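PDB 3E8T: takeout-like protein 1 from Epiphyas postvittana, which probably serves as a carrier of lipophilic ligands in the insect, and here holds a ubiquinone-8 molecule in its interior. Local coordinates for residues Ala19-Gln22 with Ala23-Thr26; Asp172-Leu175 with Thr176-Gln180; Lys206-Leu209 with Ala210-Ile214. All coordinates share one frame; numbering follows the deposited sequence.

Interaction 1: residues Ala19-Gln22 with Ala23-Thr26; sequences AFQQ and ALPT. With UQ8 (Ubiquinone-8), chain B.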
loop_
_atom_site.group_PDB
_atom_site.type_symbol
_atom_site.label_atom_id
_atom_site.label_comp_id
_atom_site.label_asym_id
_atom_site.label_seq_id
_atom_site.Cartn_x
_atom_site.Cartn_y
_atom_site.Cartn_z
ATOM N N ALA A 19 -4.579 -11.924 -14.959
ATOM C CA ALA A 19 -5.071 -12.782 -13.867
ATOM C C ALA A 19 -5.039 -11.994 -12.561
ATOM O O ALA A 19 -5.971 -12.045 -11.788
ATOM C CB ALA A 19 -4.282 -14.033 -13.751
ATOM N N PHE A 20 -3.959 -11.251 -12.328
ATOM C CA PHE A 20 -3.856 -10.449 -11.101
ATOM C C PHE A 20 -4.945 -9.376 -11.160
ATOM O O PHE A 20 -5.633 -9.106 -10.145
ATOM C CB PHE A 20 -2.480 -9.786 -10.990
ATOM C CG PHE A 20 -1.407 -10.620 -10.310
ATOM C CD1 PHE A 20 -1.215 -11.960 -10.599
ATOM C CD2 PHE A 20 -0.575 -10.039 -9.340
ATOM C CE1 PHE A 20 -0.240 -12.704 -9.985
ATOM C CE2 PHE A 20 0.424 -10.797 -8.728
ATOM C CZ PHE A 20 0.589 -12.124 -9.044
ATOM N N GLN A 21 -5.092 -8.739 -12.308
ATOM C CA GLN A 21 -6.102 -7.703 -12.463
ATOM C C GLN A 21 -7.521 -8.201 -12.156
ATOM O O GLN A 21 -8.287 -7.527 -11.488
ATOM C CB GLN A 21 -6.061 -7.104 -13.860
ATOM C CG GLN A 21 -6.995 -5.922 -14.076
ATOM C CD GLN A 21 -6.511 -4.718 -13.300
ATOM O OE1 GLN A 21 -5.630 -4.030 -13.779
ATOM N NE2 GLN A 21 -7.116 -4.439 -12.148
ATOM N N GLN A 22 -7.900 -9.371 -12.669
ATOM C CA GLN A 22 -9.281 -9.837 -12.514
ATOM C C GLN A 22 -9.565 -10.359 -11.128
ATOM O O GLN A 22 -10.716 -10.317 -10.686
ATOM C CB GLN A 22 -9.623 -10.900 -13.544
ATOM C CG GLN A 22 -9.636 -10.374 -14.936
ATOM C CD GLN A 22 -10.601 -9.230 -15.113
ATOM O OE1 GLN A 22 -10.198 -8.068 -15.305
ATOM N NE2 GLN A 22 -11.888 -9.540 -15.013
ATOM N N ALA A 23 -8.540 -10.864 -10.464
ATOM C CA ALA A 23 -8.703 -11.330 -9.070
ATOM C C ALA A 23 -8.647 -10.248 -8.014
ATOM O O ALA A 23 -9.215 -10.412 -6.929
ATOM C CB ALA A 23 -7.633 -12.314 -8.763
ATOM N N LEU A 24 -7.887 -9.203 -8.292
ATOM C CA LEU A 24 -7.647 -8.173 -7.295
ATOM C C LEU A 24 -8.905 -7.698 -6.573
ATOM O O LEU A 24 -8.870 -7.621 -5.335
ATOM C CB LEU A 24 -6.923 -6.988 -7.960
ATOM C CG LEU A 24 -6.746 -5.721 -7.078
ATOM C CD1 LEU A 24 -5.748 -6.100 -6.089
ATOM C CD2 LEU A 24 -6.274 -4.538 -7.966
ATOM N N PRO A 25 -9.959 -7.228 -7.285
ATOM C CA PRO A 25 -11.091 -6.663 -6.508
ATOM C C PRO A 25 -11.746 -7.640 -5.554
ATOM O O PRO A 25 -12.136 -7.270 -4.431
ATOM C CB PRO A 25 -12.060 -6.189 -7.584
ATOM C CG PRO A 25 -11.281 -6.092 -8.831
ATOM C CD PRO A 25 -10.170 -7.078 -8.740
ATOM N N THR A 26 -11.834 -8.892 -5.946
ATOM C CA THR A 26 -12.448 -9.885 -5.106
ATOM C C THR A 26 -11.532 -10.190 -3.911
ATOM O O THR A 26 -11.986 -10.312 -2.768
ATOM C CB THR A 26 -12.763 -11.141 -5.937
ATOM O OG1 THR A 26 -13.654 -10.765 -6.996
ATOM C CG2 THR A 26 -13.351 -12.204 -5.054
HETATM C C45 UQ8 B . 0.927 15.830 8.758
HETATM C C44 UQ8 B . 2.072 16.189 7.807
HETATM C C46 UQ8 B . 2.287 17.679 7.847
HETATM C C43 UQ8 B . 1.830 15.729 6.381
HETATM C C42 UQ8 B . 1.313 14.282 6.339
HETATM C C41 UQ8 B . 2.436 13.334 6.735
HETATM C C39 UQ8 B . 2.462 12.138 5.808
HETATM C C40 UQ8 B . 2.354 10.711 6.343
HETATM C C38 UQ8 B . 2.657 12.329 4.467
HETATM C C37 UQ8 B . 2.692 11.313 3.522
HETATM C C36 UQ8 B . 2.610 12.014 2.166
HETATM C C34 UQ8 B . 2.455 11.050 1.005
HETATM C C35 UQ8 B . 2.176 11.639 -0.220
HETATM C C33 UQ8 B . 2.511 9.672 1.197
HETATM C C32 UQ8 B . 2.425 8.660 0.246
HETATM C C31 UQ8 B . 1.892 7.384 0.952
HETATM C C29 UQ8 B . 1.905 6.150 0.061
HETATM C C30 UQ8 B . 3.146 5.839 -0.835
HETATM C C28 UQ8 B . 0.805 5.299 0.044
HETATM C C27 UQ8 B . 0.692 4.148 -0.725
HETATM C C26 UQ8 B . -0.187 3.091 -0.040
HETATM C C24 UQ8 B . -0.497 1.937 -0.999
HETATM C C25 UQ8 B . -1.413 2.155 -2.216
HETATM C C23 UQ8 B . 0.060 0.698 -0.769
HETATM C C22 UQ8 B . -0.117 -0.463 -1.528
HETATM C C21 UQ8 B . 0.799 -1.583 -1.037
HETATM C C19 UQ8 B . 0.949 -2.768 -1.991
HETATM C C20 UQ8 B . 2.008 -3.766 -1.524
HETATM C C18 UQ8 B . -0.385 -3.441 -2.341
HETATM C C17 UQ8 B . -0.175 -4.683 -3.219
HETATM C C16 UQ8 B . -1.446 -5.103 -3.977
HETATM C C14 UQ8 B . -1.258 -6.522 -4.503
HETATM C C15 UQ8 B . 0.116 -6.937 -5.060
HETATM C C13 UQ8 B . -2.293 -7.454 -4.458
HETATM C C12 UQ8 B . -2.150 -8.764 -4.910
HETATM C C11 UQ8 B . -3.469 -9.395 -5.402
HETATM C C9 UQ8 B . -3.208 -10.525 -6.416
HETATM C C10 UQ8 B . -1.761 -11.043 -6.360
HETATM C C8 UQ8 B . -4.209 -11.650 -6.167
HETATM C C7 UQ8 B . -3.559 -12.910 -5.587
HETATM C C6 UQ8 B . -2.922 -13.821 -6.664
HETATM C C1 UQ8 B . -1.655 -14.371 -6.433
HETATM C C1M UQ8 B . -1.011 -14.069 -5.234
HETATM C C2 UQ8 B . -1.029 -15.200 -7.372
HETATM O O2 UQ8 B . 0.086 -15.688 -7.165
HETATM C C3 UQ8 B . -1.669 -15.500 -8.564
HETATM O O3 UQ8 B . -1.058 -16.309 -9.476
HETATM C C3M UQ8 B . -1.316 -17.678 -9.168
HETATM C C4 UQ8 B . -2.924 -14.965 -8.827
HETATM O O4 UQ8 B . -3.539 -15.272 -10.008
HETATM C C4M UQ8 B . -2.681 -14.975 -11.119
HETATM C C5 UQ8 B . -3.544 -14.131 -7.886
HETATM O O5 UQ8 B . -4.663 -13.679 -8.143
#
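A19 and F20 meet A23 and L24 in a local i-to-i+4 contact on helix 13-28, at the end of the ligand tunnel that holds the quinone head in this member of the haemolymph juvenile hormone binding protein family. Two backbone bonds define the turn: A23 N to A19 O at 3.1 Å, and L24 N to F20 O at 2.9 Å. P25 has no amide hydrogen to offer, and its CD sits 3.4 Å from Q21 O where a helical N-H would otherwise point, so the helix kinks here.

One side of the turn faces the ubiquinone. The F20 ring has a face turned to the ligand: the methyl C10 lies over it, displaced toward the rim, with CE2 to C10 at 3.2 Å. CE1 approaches C3 of the quinone at 3.4 Å, the quinone plane being inclined to the phenyl plane. F20 reaches the ligand because CG lies beside the backbone N, opposite the carbonyl carbon (chi1 -88°). The two alanines fit close to the head group: A19 CB touches the methoxy carbon C4M at 3.2 Å, and A23 CB lies 3.3 Å from the quinone oxygen O5. L24 CD1 lies beside the first part of the tail.

Q21 turns toward the sheet, its CG opposite the backbone N (chi1 -175°); OE1 accepts from I71 N and NE2 donates to A69 O. The amide thus pairs with the backbone of strand 54-77, while F20, L24 and P25 rest on V74, A69 and K67 of that same strand, laying the helix against the sheet.

Interaction 2: residues Asp172-Leu175 with Thr176-Gln180; sequences DTML and TFLNQ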
loop_
_atom_site.group_PDB
_atom_site.type_symbol
_atom_site.label_atom_id
_atom_site.label_comp_id
_atom_site.label_asym_id
_atom_site.label_seq_id
_atom_site.Cartn_x
_atom_site.Cartn_y
_atom_site.Cartn_z
ATOM N N ASP A 172 -4.416 27.679 6.844
ATOM C CA ASP A 172 -4.482 27.911 5.406
ATOM C C ASP A 172 -3.078 27.983 4.804
ATOM O O ASP A 172 -2.840 27.429 3.743
ATOM C CB ASP A 172 -5.255 29.182 5.054
ATOM C CG ASP A 172 -6.773 29.070 5.240
ATOM O OD1 ASP A 172 -7.310 27.957 5.346
ATOM O OD2 ASP A 172 -7.412 30.147 5.257
ATOM N N THR A 173 -2.192 28.692 5.472
ATOM C CA THR A 173 -0.815 28.810 4.977
ATOM C C THR A 173 -0.133 27.430 4.891
ATOM O O THR A 173 0.506 27.095 3.890
ATOM C CB THR A 173 -0.014 29.775 5.843
ATOM O OG1 THR A 173 -0.643 31.065 5.767
ATOM C CG2 THR A 173 1.434 29.837 5.356
ATOM N N MET A 174 -0.326 26.578 5.886
ATOM C CA MET A 174 0.267 25.245 5.901
ATOM C C MET A 174 -0.328 24.333 4.854
ATOM O O MET A 174 0.374 23.636 4.141
ATOM C CB MET A 174 0.121 24.624 7.252
ATOM C CG MET A 174 0.575 23.190 7.357
ATOM S SD MET A 174 2.356 22.957 6.977
ATOM C CE MET A 174 3.058 23.721 8.448
ATOM N N LEU A 175 -1.645 24.377 4.705
ATOM C CA LEU A 175 -2.248 23.493 3.720
ATOM C C LEU A 175 -1.827 23.879 2.331
ATOM O O LEU A 175 -1.578 23.007 1.493
ATOM C CB LEU A 175 -3.754 23.457 3.917
ATOM C CG LEU A 175 -4.223 22.806 5.239
ATOM C CD1 LEU A 175 -5.733 22.984 5.404
ATOM C CD2 LEU A 175 -3.805 21.351 5.337
ATOM N N THR A 176 -1.730 25.173 2.067
ATOM C CA THR A 176 -1.220 25.657 0.798
ATOM C C THR A 176 0.231 25.165 0.577
ATOM O O THR A 176 0.596 24.724 -0.507
ATOM C CB THR A 176 -1.281 27.170 0.747
ATOM O OG1 THR A 176 -2.656 27.609 0.882
ATOM C CG2 THR A 176 -0.635 27.707 -0.519
ATOM N N PHE A 177 1.049 25.308 1.586
ATOM C CA PHE A 177 2.444 24.865 1.558
ATOM C C PHE A 177 2.542 23.378 1.247
ATOM O O PHE A 177 3.378 22.985 0.433
ATOM C CB PHE A 177 3.069 25.221 2.907
ATOM C CG PHE A 177 4.497 24.797 3.088
ATOM C CD1 PHE A 177 5.508 25.593 2.630
ATOM C CD2 PHE A 177 4.836 23.673 3.783
ATOM C CE1 PHE A 177 6.790 25.249 2.864
ATOM C CE2 PHE A 177 6.103 23.347 4.008
ATOM C CZ PHE A 177 7.087 24.120 3.545
ATOM N N LEU A 178 1.756 22.558 1.915
ATOM C CA LEU A 178 1.821 21.153 1.660
ATOM C C LEU A 178 1.452 20.791 0.232
ATOM O O LEU A 178 2.128 19.985 -0.435
ATOM C CB LEU A 178 0.973 20.385 2.656
ATOM C CG LEU A 178 1.450 20.469 4.085
ATOM C CD1 LEU A 178 0.392 19.844 5.048
ATOM C CD2 LEU A 178 2.818 19.812 4.254
ATOM N N ASN A 179 0.369 21.401 -0.260
ATOM C CA ASN A 179 -0.047 21.092 -1.591
ATOM C C ASN A 179 0.948 21.597 -2.614
ATOM O O ASN A 179 1.149 20.959 -3.650
ATOM C CB ASN A 179 -1.410 21.661 -1.853
ATOM C CG ASN A 179 -2.491 20.867 -1.263
ATOM O OD1 ASN A 179 -2.310 19.858 -0.623
ATOM N ND2 ASN A 179 -3.681 21.238 -1.660
ATOM N N GLN A 180 1.589 22.732 -2.356
ATOM C CA GLN A 180 2.604 23.224 -3.300
ATOM C C GLN A 180 3.836 22.341 -3.354
ATOM O O GLN A 180 4.467 22.196 -4.414
ATOM C CB GLN A 180 3.009 24.590 -2.850
ATOM C CG GLN A 180 1.902 25.524 -3.219
ATOM C CD GLN A 180 2.211 26.942 -2.940
ATOM O OE1 GLN A 180 3.079 27.270 -2.099
ATOM N NE2 GLN A 180 1.499 27.832 -3.641
#
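The F177 ring takes the sulfur of M174 at a slant, a Met-aromatic contact one turn along helix 168-180: SD stands 5.2 Å from the ring centroid, 63° off the normal, and is nearest to CD2. I105 and L106 also touch F177. Another flat group, the N179 amide, has its OD1 bound to F158 N, with CG 3.6 Å from L175 O.

M174 brings its sulfur here by bending: CG starts opposite the backbone N (chi1 174°), then the chain folds at chi2 and chi3. SD thus lies against two residues at once, F177 and L178, whose CG is 3.9 Å away. L178 continues to F158, L160 and I103 and touches the ubiquinone tail, so through L178 this helix reaches the tail end of the ligand. With only the methyl of an alanine in place of this leucine, the M174 sulfur would probably lose its branched neighbour, and a gap is likely to open beside the isoprenoid tail.

On the outward side, D172 pairs through OD2 with K168, and its carbonyl oxygen is held twice by T176. The backbone N comes in at 3.0 Å and OG1 donates at 2.9 Å, reaching D172 O from opposite faces of the carbonyl plane.

Interaction 3: residues Lys206-Leu209 with Ala210-Ile214; sequences KHFL and AKVPI. With UQ8 (Ubiquinone-8), chain B.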
loop_
_atom_site.group_PDB
_atom_site.type_symbol
_atom_site.label_atom_id
_atom_site.label_comp_id
_atom_site.label_asym_id
_atom_site.label_seq_id
_atom_site.Cartn_x
_atom_site.Cartn_y
_atom_site.Cartn_z
ATOM N N LYS A 206 0.390 -13.639 1.495
ATOM C CA LYS A 206 1.185 -14.785 1.912
ATOM C C LYS A 206 0.324 -15.877 2.525
ATOM O O LYS A 206 0.446 -17.061 2.185
ATOM C CB LYS A 206 2.262 -14.351 2.883
ATOM C CG LYS A 206 3.068 -15.458 3.457
ATOM C CD LYS A 206 4.207 -14.905 4.322
ATOM C CE LYS A 206 4.869 -15.934 5.195
ATOM N NZ LYS A 206 5.442 -17.079 4.467
ATOM N N HIS A 207 -0.552 -15.496 3.426
ATOM C CA HIS A 207 -1.463 -16.434 4.060
ATOM C C HIS A 207 -2.352 -17.126 3.045
ATOM O O HIS A 207 -2.557 -18.370 3.098
ATOM C CB HIS A 207 -2.320 -15.632 5.051
ATOM C CG HIS A 207 -3.408 -16.421 5.686
ATOM N ND1 HIS A 207 -3.171 -17.433 6.591
ATOM C CD2 HIS A 207 -4.743 -16.355 5.518
ATOM C CE1 HIS A 207 -4.336 -17.937 6.973
ATOM N NE2 HIS A 207 -5.301 -17.317 6.317
ATOM N N PHE A 208 -2.906 -16.346 2.132
ATOM C CA PHE A 208 -3.819 -16.901 1.116
ATOM C C PHE A 208 -3.095 -17.909 0.257
ATOM O O PHE A 208 -3.555 -19.053 0.046
ATOM C CB PHE A 208 -4.369 -15.744 0.251
ATOM C CG PHE A 208 -5.149 -16.187 -0.986
ATOM C CD1 PHE A 208 -6.443 -16.551 -0.852
ATOM C CD2 PHE A 208 -4.567 -16.230 -2.264
ATOM C CE1 PHE A 208 -7.187 -16.960 -1.958
ATOM C CE2 PHE A 208 -5.279 -16.635 -3.347
ATOM C CZ PHE A 208 -6.603 -17.003 -3.185
ATOM N N LEU A 209 -1.931 -17.538 -0.260
ATOM C CA LEU A 209 -1.185 -18.467 -1.110
ATOM C C LEU A 209 -0.665 -19.694 -0.386
ATOM O O LEU A 209 -0.506 -20.763 -0.969
ATOM C CB LEU A 209 -0.057 -17.761 -1.856
ATOM C CG LEU A 209 -0.493 -16.773 -2.901
ATOM C CD1 LEU A 209 0.723 -16.012 -3.397
ATOM C CD2 LEU A 209 -1.206 -17.460 -4.080
ATOM N N ALA A 210 -0.440 -19.584 0.902
ATOM C CA ALA A 210 0.000 -20.762 1.683
ATOM C C ALA A 210 -1.109 -21.792 1.884
ATOM O O ALA A 210 -0.819 -22.917 2.250
ATOM C CB ALA A 210 0.597 -20.327 3.043
ATOM N N LYS A 211 -2.349 -21.416 1.638
ATOM C CA LYS A 211 -3.475 -22.320 1.841
ATOM C C LYS A 211 -4.196 -22.714 0.569
ATOM O O LYS A 211 -5.044 -23.614 0.636
ATOM C CB LYS A 211 -4.466 -21.727 2.842
ATOM C CG LYS A 211 -5.380 -20.639 2.316
ATOM C CD LYS A 211 -6.029 -19.751 3.397
ATOM C CE LYS A 211 -6.874 -20.555 4.365
ATOM N NZ LYS A 211 -8.045 -21.289 3.711
ATOM N N VAL A 212 -3.833 -22.151 -0.583
ATOM C CA VAL A 212 -4.438 -22.479 -1.868
ATOM C C VAL A 212 -3.376 -23.185 -2.709
ATOM O O VAL A 212 -2.341 -22.622 -2.991
ATOM C CB VAL A 212 -4.994 -21.254 -2.590
ATOM C CG1 VAL A 212 -5.616 -21.689 -3.893
ATOM C CG2 VAL A 212 -6.066 -20.570 -1.707
ATOM N N PRO A 213 -3.603 -24.460 -3.104
ATOM C CA PRO A 213 -2.602 -25.163 -3.893
ATOM C C PRO A 213 -2.287 -24.381 -5.151
ATOM O O PRO A 213 -3.193 -23.854 -5.791
ATOM C CB PRO A 213 -3.291 -26.483 -4.234
ATOM C CG PRO A 213 -4.330 -26.654 -3.191
ATOM C CD PRO A 213 -4.785 -25.288 -2.822
ATOM N N ILE A 214 -1.023 -24.299 -5.505
ATOM C CA ILE A 214 -0.625 -23.501 -6.649
ATOM C C ILE A 214 -1.271 -24.041 -7.921
ATOM O O ILE A 214 -1.600 -23.271 -8.825
ATOM C CB ILE A 214 0.913 -23.335 -6.729
ATOM C CG1 ILE A 214 1.315 -22.346 -7.823
ATOM C CG2 ILE A 214 1.596 -24.652 -6.965
ATOM C CD1 ILE A 214 0.741 -20.943 -7.620
HETATM C C45 UQ8 B . 0.927 15.830 8.758
HETATM C C44 UQ8 B . 2.072 16.189 7.807
HETATM C C46 UQ8 B . 2.287 17.679 7.847
HETATM C C43 UQ8 B . 1.830 15.729 6.381
HETATM C C42 UQ8 B . 1.313 14.282 6.339
HETATM C C41 UQ8 B . 2.436 13.334 6.735
HETATM C C39 UQ8 B . 2.462 12.138 5.808
HETATM C C40 UQ8 B . 2.354 10.711 6.343
HETATM C C38 UQ8 B . 2.657 12.329 4.467
HETATM C C37 UQ8 B . 2.692 11.313 3.522
HETATM C C36 UQ8 B . 2.610 12.014 2.166
HETATM C C34 UQ8 B . 2.455 11.050 1.005
HETATM C C35 UQ8 B . 2.176 11.639 -0.220
HETATM C C33 UQ8 B . 2.511 9.672 1.197
HETATM C C32 UQ8 B . 2.425 8.660 0.246
HETATM C C31 UQ8 B . 1.892 7.384 0.952
HETATM C C29 UQ8 B . 1.905 6.150 0.061
HETATM C C30 UQ8 B . 3.146 5.839 -0.835
HETATM C C28 UQ8 B . 0.805 5.299 0.044
HETATM C C27 UQ8 B . 0.692 4.148 -0.725
HETATM C C26 UQ8 B . -0.187 3.091 -0.040
HETATM C C24 UQ8 B . -0.497 1.937 -0.999
HETATM C C25 UQ8 B . -1.413 2.155 -2.216
HETATM C C23 UQ8 B . 0.060 0.698 -0.769
HETATM C C22 UQ8 B . -0.117 -0.463 -1.528
HETATM C C21 UQ8 B . 0.799 -1.583 -1.037
HETATM C C19 UQ8 B . 0.949 -2.768 -1.991
HETATM C C20 UQ8 B . 2.008 -3.766 -1.524
HETATM C C18 UQ8 B . -0.385 -3.441 -2.341
HETATM C C17 UQ8 B . -0.175 -4.683 -3.219
HETATM C C16 UQ8 B . -1.446 -5.103 -3.977
HETATM C C14 UQ8 B . -1.258 -6.522 -4.503
HETATM C C15 UQ8 B . 0.116 -6.937 -5.060
HETATM C C13 UQ8 B . -2.293 -7.454 -4.458
HETATM C C12 UQ8 B . -2.150 -8.764 -4.910
HETATM C C11 UQ8 B . -3.469 -9.395 -5.402
HETATM C C9 UQ8 B . -3.208 -10.525 -6.416
HETATM C C10 UQ8 B . -1.761 -11.043 -6.360
HETATM C C8 UQ8 B . -4.209 -11.650 -6.167
HETATM C C7 UQ8 B . -3.559 -12.910 -5.587
HETATM C C6 UQ8 B . -2.922 -13.821 -6.664
HETATM C C1 UQ8 B . -1.655 -14.371 -6.433
HETATM C C1M UQ8 B . -1.011 -14.069 -5.234
HETATM C C2 UQ8 B . -1.029 -15.200 -7.372
HETATM O O2 UQ8 B . 0.086 -15.688 -7.165
HETATM C C3 UQ8 B . -1.669 -15.500 -8.564
HETATM O O3 UQ8 B . -1.058 -16.309 -9.476
HETATM C C3M UQ8 B . -1.316 -17.678 -9.168
HETATM C C4 UQ8 B . -2.924 -14.965 -8.827
HETATM O O4 UQ8 B . -3.539 -15.272 -10.008
HETATM C C4M UQ8 B . -2.681 -14.975 -11.119
HETATM C C5 UQ8 B . -3.544 -14.131 -7.886
HETATM O O5 UQ8 B . -4.663 -13.679 -8.143
#
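V212 lays its CG2 methyl over one face of the F208 ring, a CH-pi contact with the carbon 4.0 Å from the centroid and displaced toward the rim; CE1 is the ring atom nearest to it, at 3.8 Å. Beside this pair L209 reaches the ligand. Its CD1 lies 3.2 Å from C1M, the methyl of the quinone ring, and CG and CD2 border the same methyl.

A second CH-pi contact joins H207 and K211. CD of the lysine lies 4.3 Å from the imidazole centroid, off-centre, and its approach is oblique. K211 gets there with CG wedged between its backbone N and carbonyl carbon (chi1 77°) and a chain bent at chi3 and chi4.

The backbone sets these groups in place. A210 N bonds to K206 O at 3.0 Å in the regular helical way, but the next turn tightens: K211 N goes to F208 O at 3.1 Å, three residues back, arriving from above the carbonyl plane. V212 N adds a weak bond to the same oxygen, and the chain then leaves the helix.

Further out, F27 meets the F208 ring edge-to-face, I217 packs on both L209 and V212, and K206 NZ bonds to F143 O in strand 139-153. H34 receives two polar ends, its O taking H207 NE2 and its ND1 taking K211 NZ.

The chemistry divides this helix end in two. The hydrocarbon of L209 suits the quinone methyl, whereas H207 NE2 and K211 NZ both bond to H34. The lysine would suit an ND1 without a proton, and H207 NE2, facing a carbonyl, is likely to carry one; neither bond supplies an opposite charge.

From the N terminus the contacts come in series: 19-22 with 23-26 first, then 172-175 with 176-180, then 206-209 with 210-214. Each joins adjacent turns, so none closes a long loop, and none nests in or crosses another. Interactions 1 and 3 lie on the same side of the chain's centre, about 15 Å between centres, and both touch the ubiquinone head, one from helix 13-28 and the other from the end of helix 182-211. Interaction 2 lies on the opposite side, about 37 Å from interaction 1 between centres, where helix 168-180 meets the tail. The antiparallel sheet and the ligand span the distance between these ends.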